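Local coordinates for protein prenylcyclase (Actinoplanes teichomyceticus, PDB 6IJ1) that probably acts on prenyl substrates as a terpenoid cyclase or prenyltransferase, although its exact reaction is not established, at residues Tyr132-Ala137 with Gly152-His157; Pro191-Ile196 with Arg292-Trp297; Leu200-Ala205 with Leu253-Gln258. One frame throughout, in Å; residues are numbered along the deposited sequence.

Contact 1 (Tyr132-Ala137 with Gly152-His157)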
loop_
_atom_site.group_PDB
_atom_site.type_symbol
_atom_site.label_atom_id
_atom_site.label_comp_id
_atom_site.label_asym_id
_atom_site.label_seq_id
_atom_site.Cartn_x
_atom_site.Cartn_y
_atom_site.Cartn_z
ATOM N N TYR A 132 -10.833 -3.742 9.412
ATOM C CA TYR A 132 -12.212 -3.446 9.740
ATOM C C TYR A 132 -12.434 -3.653 11.238
ATOM O O TYR A 132 -11.702 -4.381 11.905
ATOM C CB TYR A 132 -13.178 -4.412 8.973
ATOM C CG TYR A 132 -13.076 -4.322 7.470
ATOM C CD1 TYR A 132 -13.721 -3.328 6.761
ATOM C CD2 TYR A 132 -12.326 -5.300 6.770
ATOM C CE1 TYR A 132 -13.594 -3.308 5.381
ATOM C CE2 TYR A 132 -12.243 -5.267 5.384
ATOM C CZ TYR A 132 -12.883 -4.268 4.736
ATOM O OH TYR A 132 -12.721 -4.315 3.351
ATOM N N VAL A 133 -13.556 -3.078 11.722
ATOM C CA VAL A 133 -14.023 -3.311 13.087
ATOM C C VAL A 133 -15.417 -3.889 12.973
ATOM O O VAL A 133 -16.166 -3.479 12.083
ATOM C CB VAL A 133 -14.063 -2.021 13.937
ATOM C CG1 VAL A 133 -12.659 -1.531 14.180
ATOM C CG2 VAL A 133 -14.843 -0.969 13.259
ATOM N N PRO A 134 -15.799 -4.793 13.866
ATOM C CA PRO A 134 -17.111 -5.448 13.699
ATOM C C PRO A 134 -18.270 -4.468 13.777
ATOM O O PRO A 134 -19.203 -4.548 12.975
ATOM C CB PRO A 134 -17.141 -6.459 14.852
ATOM C CG PRO A 134 -15.740 -6.687 15.207
ATOM C CD PRO A 134 -14.989 -5.419 14.907
ATOM N N ASP A 135 -18.236 -3.523 14.725
ATOM C CA ASP A 135 -19.424 -2.684 14.884
ATOM C C ASP A 135 -19.607 -1.767 13.688
ATOM O O ASP A 135 -20.722 -1.651 13.168
ATOM C CB ASP A 135 -19.368 -1.883 16.184
ATOM C CG ASP A 135 -17.993 -1.368 16.486
ATOM O OD1 ASP A 135 -17.046 -1.754 15.766
ATOM O OD2 ASP A 135 -17.860 -0.592 17.454
ATOM N N LEU A 136 -18.518 -1.140 13.199
ATOM C CA LEU A 136 -18.631 -0.236 12.053
ATOM C C LEU A 136 -18.903 -0.959 10.734
ATOM O O LEU A 136 -19.493 -0.343 9.836
ATOM C CB LEU A 136 -17.371 0.626 11.901
ATOM C CG LEU A 136 -17.154 1.706 12.981
ATOM C CD1 LEU A 136 -15.796 2.446 12.800
ATOM C CD2 LEU A 136 -18.301 2.712 13.008
ATOM N N ALA A 137 -18.501 -2.234 10.584
ATOM C CA ALA A 137 -18.676 -2.964 9.340
ATOM C C ALA A 137 -19.910 -3.823 9.369
ATOM O O ALA A 137 -20.185 -4.510 8.378
ATOM C CB ALA A 137 -17.480 -3.878 9.053
ATOM N N GLY A 152 -11.304 -12.983 10.631
ATOM C CA GLY A 152 -10.039 -12.739 9.937
ATOM C C GLY A 152 -9.913 -11.273 9.560
ATOM O O GLY A 152 -8.861 -10.648 9.773
ATOM N N TRP A 153 -10.982 -10.709 8.985
ATOM C CA TRP A 153 -11.006 -9.339 8.493
ATOM C C TRP A 153 -10.954 -8.320 9.616
ATOM O O TRP A 153 -10.576 -7.160 9.367
ATOM C CB TRP A 153 -12.248 -9.106 7.614
ATOM C CG TRP A 153 -12.116 -9.682 6.245
ATOM C CD1 TRP A 153 -11.206 -10.605 5.831
ATOM C CD2 TRP A 153 -12.908 -9.341 5.141
ATOM N NE1 TRP A 153 -11.407 -10.861 4.466
ATOM C CE2 TRP A 153 -12.432 -10.098 4.029
ATOM C CE3 TRP A 153 -13.949 -8.434 4.950
ATOM C CZ2 TRP A 153 -12.983 -9.974 2.752
ATOM C CZ3 TRP A 153 -14.505 -8.313 3.662
ATOM C CH2 TRP A 153 -14.014 -9.095 2.595
ATOM N N CYS A 154 -11.298 -8.725 10.837
ATOM C CA CYS A 154 -11.296 -7.805 11.971
ATOM C C CYS A 154 -10.134 -8.045 12.893
ATOM O O CYS A 154 -10.050 -7.369 13.932
ATOM C CB CYS A 154 -12.631 -7.930 12.732
ATOM S SG CYS A 154 -14.010 -7.416 11.728
ATOM N N GLY A 155 -9.175 -8.934 12.513
ATOM C CA GLY A 155 -7.958 -9.145 13.260
ATOM C C GLY A 155 -6.885 -8.154 12.860
ATOM O O GLY A 155 -7.051 -7.427 11.878
ATOM N N GLY A 156 -5.816 -8.152 13.640
ATOM C CA GLY A 156 -4.693 -7.262 13.348
ATOM C C GLY A 156 -4.016 -7.682 12.053
ATOM O O GLY A 156 -3.704 -8.850 11.845
ATOM N N HIS A 157 -3.694 -6.685 11.222
ATOM C CA HIS A 157 -3.112 -6.960 9.897
ATOM C C HIS A 157 -1.788 -6.214 9.816
ATOM O O HIS A 157 -1.753 -4.973 9.906
ATOM C CB HIS A 157 -4.053 -6.475 8.841
ATOM C CG HIS A 157 -5.339 -7.258 8.843
ATOM N ND1 HIS A 157 -6.547 -6.718 8.500
ATOM C CD2 HIS A 157 -5.562 -8.574 9.086
ATOM C CE1 HIS A 157 -7.497 -7.649 8.605
ATOM N NE2 HIS A 157 -6.929 -8.786 8.974
#

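Contact 2 (Pro191-Ile196 with Arg292-Trp297)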
loop_
_atom_site.group_PDB
_atom_site.type_symbol
_atom_site.label_atom_id
_atom_site.label_comp_id
_atom_site.label_asym_id
_atom_site.label_seq_id
_atom_site.Cartn_x
_atom_site.Cartn_y
_atom_site.Cartn_z
ATOM N N PRO A 191 5.373 -9.928 7.409
ATOM C CA PRO A 191 4.346 -10.577 6.611
ATOM C C PRO A 191 3.220 -9.599 6.281
ATOM O O PRO A 191 3.081 -8.554 6.897
ATOM C CB PRO A 191 3.865 -11.670 7.567
ATOM C CG PRO A 191 3.921 -10.990 8.887
ATOM C CD PRO A 191 5.239 -10.246 8.854
ATOM N N ALA A 192 2.404 -9.965 5.286
ATOM C CA ALA A 192 1.270 -9.160 4.848
ATOM C C ALA A 192 0.022 -10.025 4.959
ATOM O O ALA A 192 0.092 -11.243 4.792
ATOM C CB ALA A 192 1.409 -8.704 3.389
ATOM N N TYR A 193 -1.120 -9.390 5.224
ATOM C CA TYR A 193 -2.383 -10.106 5.175
ATOM C C TYR A 193 -2.973 -10.065 3.783
ATOM O O TYR A 193 -3.260 -11.128 3.204
ATOM C CB TYR A 193 -3.351 -9.480 6.185
ATOM C CG TYR A 193 -4.670 -10.238 6.363
ATOM C CD1 TYR A 193 -4.732 -11.426 7.143
ATOM C CD2 TYR A 193 -5.856 -9.750 5.782
ATOM C CE1 TYR A 193 -5.981 -12.061 7.332
ATOM C CE2 TYR A 193 -7.099 -10.392 5.998
ATOM C CZ TYR A 193 -7.114 -11.553 6.771
ATOM O OH TYR A 193 -8.357 -12.139 6.938
ATOM N N TRP A 194 -3.103 -8.877 3.195
ATOM C CA TRP A 194 -3.796 -8.711 1.931
ATOM C C TRP A 194 -2.912 -8.884 0.703
ATOM O O TRP A 194 -3.431 -8.694 -0.402
ATOM C CB TRP A 194 -4.477 -7.322 1.842
ATOM C CG TRP A 194 -5.492 -7.067 2.950
ATOM C CD1 TRP A 194 -5.346 -6.251 4.012
ATOM C CD2 TRP A 194 -6.825 -7.601 3.018
ATOM N NE1 TRP A 194 -6.511 -6.239 4.777
ATOM C CE2 TRP A 194 -7.425 -7.077 4.178
ATOM C CE3 TRP A 194 -7.553 -8.467 2.204
ATOM C CZ2 TRP A 194 -8.716 -7.379 4.562
ATOM C CZ3 TRP A 194 -8.857 -8.777 2.580
ATOM C CH2 TRP A 194 -9.416 -8.247 3.753
ATOM N N TRP A 195 -1.613 -9.103 0.858
ATOM C CA TRP A 195 -0.710 -9.046 -0.295
ATOM C C TRP A 195 0.087 -10.325 -0.380
ATOM O O TRP A 195 0.524 -10.877 0.626
ATOM C CB TRP A 195 0.262 -7.842 -0.198
ATOM C CG TRP A 195 -0.526 -6.573 -0.138
ATOM C CD1 TRP A 195 -0.936 -5.901 1.004
ATOM C CD2 TRP A 195 -0.991 -5.776 -1.255
ATOM N NE1 TRP A 195 -1.657 -4.766 0.649
ATOM C CE2 TRP A 195 -1.690 -4.659 -0.729
ATOM C CE3 TRP A 195 -0.911 -5.913 -2.657
ATOM C CZ2 TRP A 195 -2.313 -3.715 -1.549
ATOM C CZ3 TRP A 195 -1.512 -4.957 -3.461
ATOM C CH2 TRP A 195 -2.202 -3.867 -2.926
ATOM N N ILE A 196 0.279 -10.793 -1.628
ATOM C CA ILE A 196 1.102 -11.967 -1.901
ATOM C C ILE A 196 2.579 -11.709 -1.581
ATOM O O ILE A 196 3.284 -12.614 -1.148
ATOM C CB ILE A 196 0.919 -12.322 -3.395
ATOM C CG1 ILE A 196 -0.487 -12.891 -3.586
ATOM C CG2 ILE A 196 2.012 -13.261 -3.854
ATOM C CD1 ILE A 196 -0.676 -14.255 -2.937
ATOM N N ARG A 292 -4.377 -10.424 -2.350
ATOM C CA ARG A 292 -5.158 -11.633 -2.067
ATOM C C ARG A 292 -6.349 -11.253 -1.200
ATOM O O ARG A 292 -6.174 -10.710 -0.090
ATOM C CB ARG A 292 -4.303 -12.720 -1.440
ATOM C CG ARG A 292 -3.597 -12.354 -0.147
ATOM C CD ARG A 292 -2.654 -13.477 0.300
ATOM N NE ARG A 292 -2.006 -13.163 1.562
ATOM C CZ ARG A 292 -0.995 -13.846 2.066
ATOM N NH1 ARG A 292 -0.536 -14.964 1.447
ATOM N NH2 ARG A 292 -0.402 -13.457 3.190
ATOM N N MET A 293 -7.545 -11.489 -1.729
ATOM C CA MET A 293 -8.771 -11.201 -0.976
ATOM C C MET A 293 -9.008 -12.358 -0.001
ATOM O O MET A 293 -9.729 -13.333 -0.280
ATOM C CB MET A 293 -9.957 -10.999 -1.930
ATOM C CG MET A 293 -9.997 -9.679 -2.640
ATOM S SD MET A 293 -10.053 -8.317 -1.448
ATOM C CE MET A 293 -11.496 -8.785 -0.531
ATOM N N VAL A 294 -8.338 -12.269 1.154
ATOM C CA VAL A 294 -8.418 -13.331 2.150
ATOM C C VAL A 294 -9.872 -13.579 2.516
ATOM O O VAL A 294 -10.698 -12.666 2.596
ATOM C CB VAL A 294 -7.639 -12.908 3.411
ATOM C CG1 VAL A 294 -7.521 -14.097 4.428
ATOM C CG2 VAL A 294 -6.199 -12.494 3.047
ATOM N N LEU A 295 -10.181 -14.843 2.771
ATOM C CA LEU A 295 -11.554 -15.128 3.143
ATOM C C LEU A 295 -11.830 -14.523 4.514
ATOM O O LEU A 295 -10.953 -14.529 5.358
ATOM C CB LEU A 295 -11.815 -16.639 3.164
ATOM C CG LEU A 295 -11.800 -17.231 1.724
ATOM C CD1 LEU A 295 -11.544 -18.724 1.837
ATOM C CD2 LEU A 295 -13.013 -16.843 0.911
ATOM N N PRO A 296 -13.060 -14.065 4.757
ATOM C CA PRO A 296 -13.355 -13.289 5.986
ATOM C C PRO A 296 -13.046 -14.000 7.289
ATOM O O PRO A 296 -12.719 -13.334 8.292
ATOM C CB PRO A 296 -14.851 -13.017 5.866
ATOM C CG PRO A 296 -15.043 -12.890 4.361
ATOM C CD PRO A 296 -14.095 -13.871 3.737
ATOM N N TRP A 297 -13.125 -15.329 7.317
ATOM C CA TRP A 297 -12.886 -16.089 8.524
ATOM C C TRP A 297 -11.481 -16.602 8.594
ATOM O O TRP A 297 -11.106 -17.253 9.577
ATOM C CB TRP A 297 -13.900 -17.272 8.545
ATOM C CG TRP A 297 -13.896 -18.109 7.247
ATOM C CD1 TRP A 297 -13.154 -19.218 6.998
ATOM C CD2 TRP A 297 -14.641 -17.854 6.070
ATOM N NE1 TRP A 297 -13.395 -19.694 5.691
ATOM C CE2 TRP A 297 -14.296 -18.849 5.117
ATOM C CE3 TRP A 297 -15.537 -16.861 5.693
ATOM C CZ2 TRP A 297 -14.855 -18.880 3.825
ATOM C CZ3 TRP A 297 -16.095 -16.902 4.399
ATOM C CH2 TRP A 297 -15.739 -17.918 3.496
#

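Contact 3 (Leu200-Ala205 with Leu253-Gln258)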
loop_
_atom_site.group_PDB
_atom_site.type_symbol
_atom_site.label_atom_id
_atom_site.label_comp_id
_atom_site.label_asym_id
_atom_site.label_seq_id
_atom_site.Cartn_x
_atom_site.Cartn_y
_atom_site.Cartn_z
ATOM N N LEU A 200 5.762 -5.822 0.182
ATOM C CA LEU A 200 4.876 -4.693 0.407
ATOM C C LEU A 200 4.839 -4.316 1.872
ATOM O O LEU A 200 5.106 -3.143 2.191
ATOM C CB LEU A 200 3.490 -5.053 -0.154
ATOM C CG LEU A 200 2.340 -4.061 0.018
ATOM C CD1 LEU A 200 1.765 -3.922 1.532
ATOM C CD2 LEU A 200 2.687 -2.705 -0.558
ATOM N N SER A 201 4.551 -5.276 2.769
ATOM C CA SER A 201 4.511 -4.931 4.196
ATOM C C SER A 201 5.874 -4.460 4.664
ATOM O O SER A 201 5.986 -3.526 5.458
ATOM C CB SER A 201 4.041 -6.148 4.994
ATOM O OG SER A 201 4.629 -7.360 4.417
ATOM N N THR A 202 6.941 -5.070 4.124
ATOM C CA THR A 202 8.292 -4.714 4.584
ATOM C C THR A 202 8.663 -3.298 4.191
ATOM O O THR A 202 9.225 -2.517 5.019
ATOM C CB THR A 202 9.310 -5.749 4.044
ATOM O OG1 THR A 202 8.903 -7.023 4.526
ATOM C CG2 THR A 202 10.749 -5.442 4.520
ATOM N N ALA A 203 8.419 -2.926 2.923
ATOM C CA ALA A 203 8.759 -1.579 2.477
ATOM C C ALA A 203 7.951 -0.522 3.211
ATOM O O ALA A 203 8.500 0.498 3.622
ATOM C CB ALA A 203 8.527 -1.440 0.951
ATOM N N LEU A 204 6.645 -0.755 3.389
ATOM C CA LEU A 204 5.856 0.261 4.100
ATOM C C LEU A 204 6.297 0.359 5.545
ATOM O O LEU A 204 6.379 1.472 6.069
ATOM C CB LEU A 204 4.364 -0.086 4.010
ATOM C CG LEU A 204 3.806 -0.160 2.573
ATOM C CD1 LEU A 204 2.258 -0.249 2.706
ATOM C CD2 LEU A 204 4.223 0.975 1.675
ATOM N N ALA A 205 6.604 -0.789 6.169
ATOM C CA ALA A 205 7.034 -0.776 7.568
ATOM C C ALA A 205 8.305 0.051 7.735
ATOM O O ALA A 205 8.390 0.940 8.600
ATOM C CB ALA A 205 7.273 -2.184 8.058
ATOM N N LEU A 253 13.499 -2.521 -3.535
ATOM C CA LEU A 253 14.388 -1.357 -3.631
ATOM C C LEU A 253 14.144 -0.406 -2.460
ATOM O O LEU A 253 15.092 0.050 -1.786
ATOM C CB LEU A 253 14.136 -0.680 -4.995
ATOM C CG LEU A 253 15.044 0.462 -5.418
ATOM C CD1 LEU A 253 14.823 0.727 -6.917
ATOM C CD2 LEU A 253 14.747 1.772 -4.627
ATOM N N ARG A 254 12.869 -0.104 -2.208
ATOM C CA ARG A 254 12.523 0.874 -1.170
ATOM C C ARG A 254 12.893 0.375 0.211
ATOM O O ARG A 254 13.371 1.199 1.022
ATOM C CB ARG A 254 11.024 1.128 -1.262
ATOM C CG ARG A 254 10.689 2.041 -2.407
ATOM C CD ARG A 254 9.201 2.034 -2.790
ATOM N NE ARG A 254 8.414 2.544 -1.655
ATOM C CZ ARG A 254 7.094 2.602 -1.678
ATOM N NH1 ARG A 254 6.429 2.185 -2.768
ATOM N NH2 ARG A 254 6.463 3.054 -0.601
ATOM N N ALA A 255 12.819 -0.937 0.463
ATOM C CA ALA A 255 13.226 -1.480 1.760
ATOM C C ALA A 255 14.752 -1.404 1.915
ATOM O O ALA A 255 15.271 -1.078 3.013
ATOM C CB ALA A 255 12.694 -2.904 1.921
ATOM N N VAL A 256 15.490 -1.667 0.836
ATOM C CA VAL A 256 16.951 -1.569 0.937
ATOM C C VAL A 256 17.343 -0.157 1.302
ATOM O O VAL A 256 18.304 0.060 2.068
ATOM C CB VAL A 256 17.578 -1.989 -0.400
ATOM C CG1 VAL A 256 19.122 -1.751 -0.311
ATOM C CG2 VAL A 256 17.377 -3.431 -0.637
ATOM N N ALA A 257 16.662 0.831 0.725
ATOM C CA ALA A 257 17.003 2.232 0.900
ATOM C C ALA A 257 16.811 2.696 2.344
ATOM O O ALA A 257 17.303 3.798 2.669
ATOM C CB ALA A 257 16.188 3.092 -0.067
ATOM N N GLN A 258 16.229 1.868 3.223
ATOM C CA GLN A 258 16.149 2.246 4.640
ATOM C C GLN A 258 17.221 1.621 5.505
ATOM O O GLN A 258 17.167 1.747 6.740
ATOM C CB GLN A 258 14.747 1.961 5.200
ATOM C CG GLN A 258 13.646 2.862 4.567
ATOM C CD GLN A 258 13.812 4.387 4.614
ATOM O OE1 GLN A 258 14.326 4.911 5.560
ATOM N NE2 GLN A 258 13.360 5.075 3.569
#

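Contact 1 (Tyr132-Ala137 with Gly152-His157)
Y132 and C154 mark the point where the two backbones come nearest, their CA atoms 5.0 Å apart. The N-H of Y132 reaches W153 O over 3.4 Å in a weak, bent hydrogen bond, and a C-H...O contact of 3.4 Å from C154 CA to Y132 O runs the other way. Neither segment is a strand; residues 152-155 form a type I beta turn, and G152 O accepts from both G155 N and H157 NE2, the second bond being 2.8 Å long and tying the imidazole back to the turn. Y132 and W153 lie side by side and point the same way. In each, CG stands anti to the carbonyl carbon (chi1 -61° and -77°), so both side chains leave their backbones on the same course. Their ring planes are nearly parallel, at 21°, but slid so far apart that they barely overlap; the closest approach is Y132 CE2 to W153 CE3, 3.6 Å. W153 O lies at the edge of the Y132 ring, in its plane. C154 SG rests beside the backbone and pyrrolidine of P134, 3.8 Å from P134 N, and its CB approaches the same proline ring. The indole N-H of W153 is used elsewhere, on V294 O. The contact joins the start of helix 134-141 to the loop that leads into helix 158-164, where H157 is the N-cap residue. F141, farther along helix 134-141, packs against W153 and C154, while L136 turns to helix 112-121.

Contact 2 (Pro191-Ile196 with Arg292-Trp297)
V294 sets CG2 over one face of the Y193 ring, a CH-pi contact 3.9 Å from the centroid and 17° off the normal, and CG1 reaches Y193 OH, itself hydrogen-bonded to E298 O. Y193 CD2 sits over the centre of one W194 face, and R292 O lies near the plane at that indole's edge. M293 SD lies obliquely beside the W194 six-membered ring, 5.2 Å from its centroid, a Met-aromatic contact, and its CE touches CZ3. The R292 guanidinium has W195 O over one face and carbonyls at its edge: NE gives a nearly straight bond (169°) of 2.9 Å to Y193 O, and NH2 one of 2.8 Å to A192 O; R292 N bonds to W194 O. With CG between backbone N and carbonyl carbon (chi1 58°) and the chain extended, the guanidinium lies along segment 191-196, and D302 pairs with NH2. A leucine here would probably leave the A192 and Y193 carbonyls without donors and D302 without its charge mate. An imidazole, probably from the crystallisation liquor, about 4 Å from the Y193 side chain may mark a pocket. Y193, W194, H157 and W153 form an aromatic cluster, perhaps as in terpenoid cyclases.

Contact 3 (Leu200-Ala205 with Leu253-Gln258)
A203 and A255 face each other, and their small side chains let the helices come to within 4.5 Å between A203 CA and A255 CA. The methyl groups do not meet head on: A255 CB sits above the backbone of its partner, 4.2 Å from A203 CA, whereas A203 CB turns to the stem of R254, 4.2 Å from R254 CB. T202 adds its methyl, CG2 lying 4.1 Å from A255 CB. With CG2 anti to the backbone N, the hydroxyl of T202 is left beside that N, where it bonds to P198 O in its own helix. R254 starts toward helix 198-209 and bends at chi3 (63°), so that its guanidinium crosses L204 at a slant and NH2 comes 3.8 Å from L204 CD2. NH2 also forms a salt bridge with E207, one turn on from A203, so the charge is met by the helix its stem packs on. No hydrogen bond joins the segments; they meet by van der Waals contact, apolar except where L204 CD2 lies by the guanidinium. Around this junction, helix 216-229 brings A222 and W225 to T202 and A226 to A255, helix 327-341 packs on R254, and helix 265-278 lies against L253 and V256.

Contact 1 closes before contact 2 opens, while contact 3 is nested inside the chain loop that contact 2 closes. Contacts 1 and 2, their centres 13 Å apart, are joined directly: W153 NE1 and N bond to V294 O and P296 O respectively, and the rings of H157 and W153 pack on Y193 and W194. Contact 2 passes on to contact 3, centres 19 Å apart, where W195 packs on L200 and P191-A192 meet S201 near the start of helix 198-209. Contacts 1 and 3 do not touch, with about 8 Å between nearest atoms. Loop 191-196 thus ties contact 1 to the packed helices, an arrangement compatible with an alpha-helical, terpenoid cyclase-like fold.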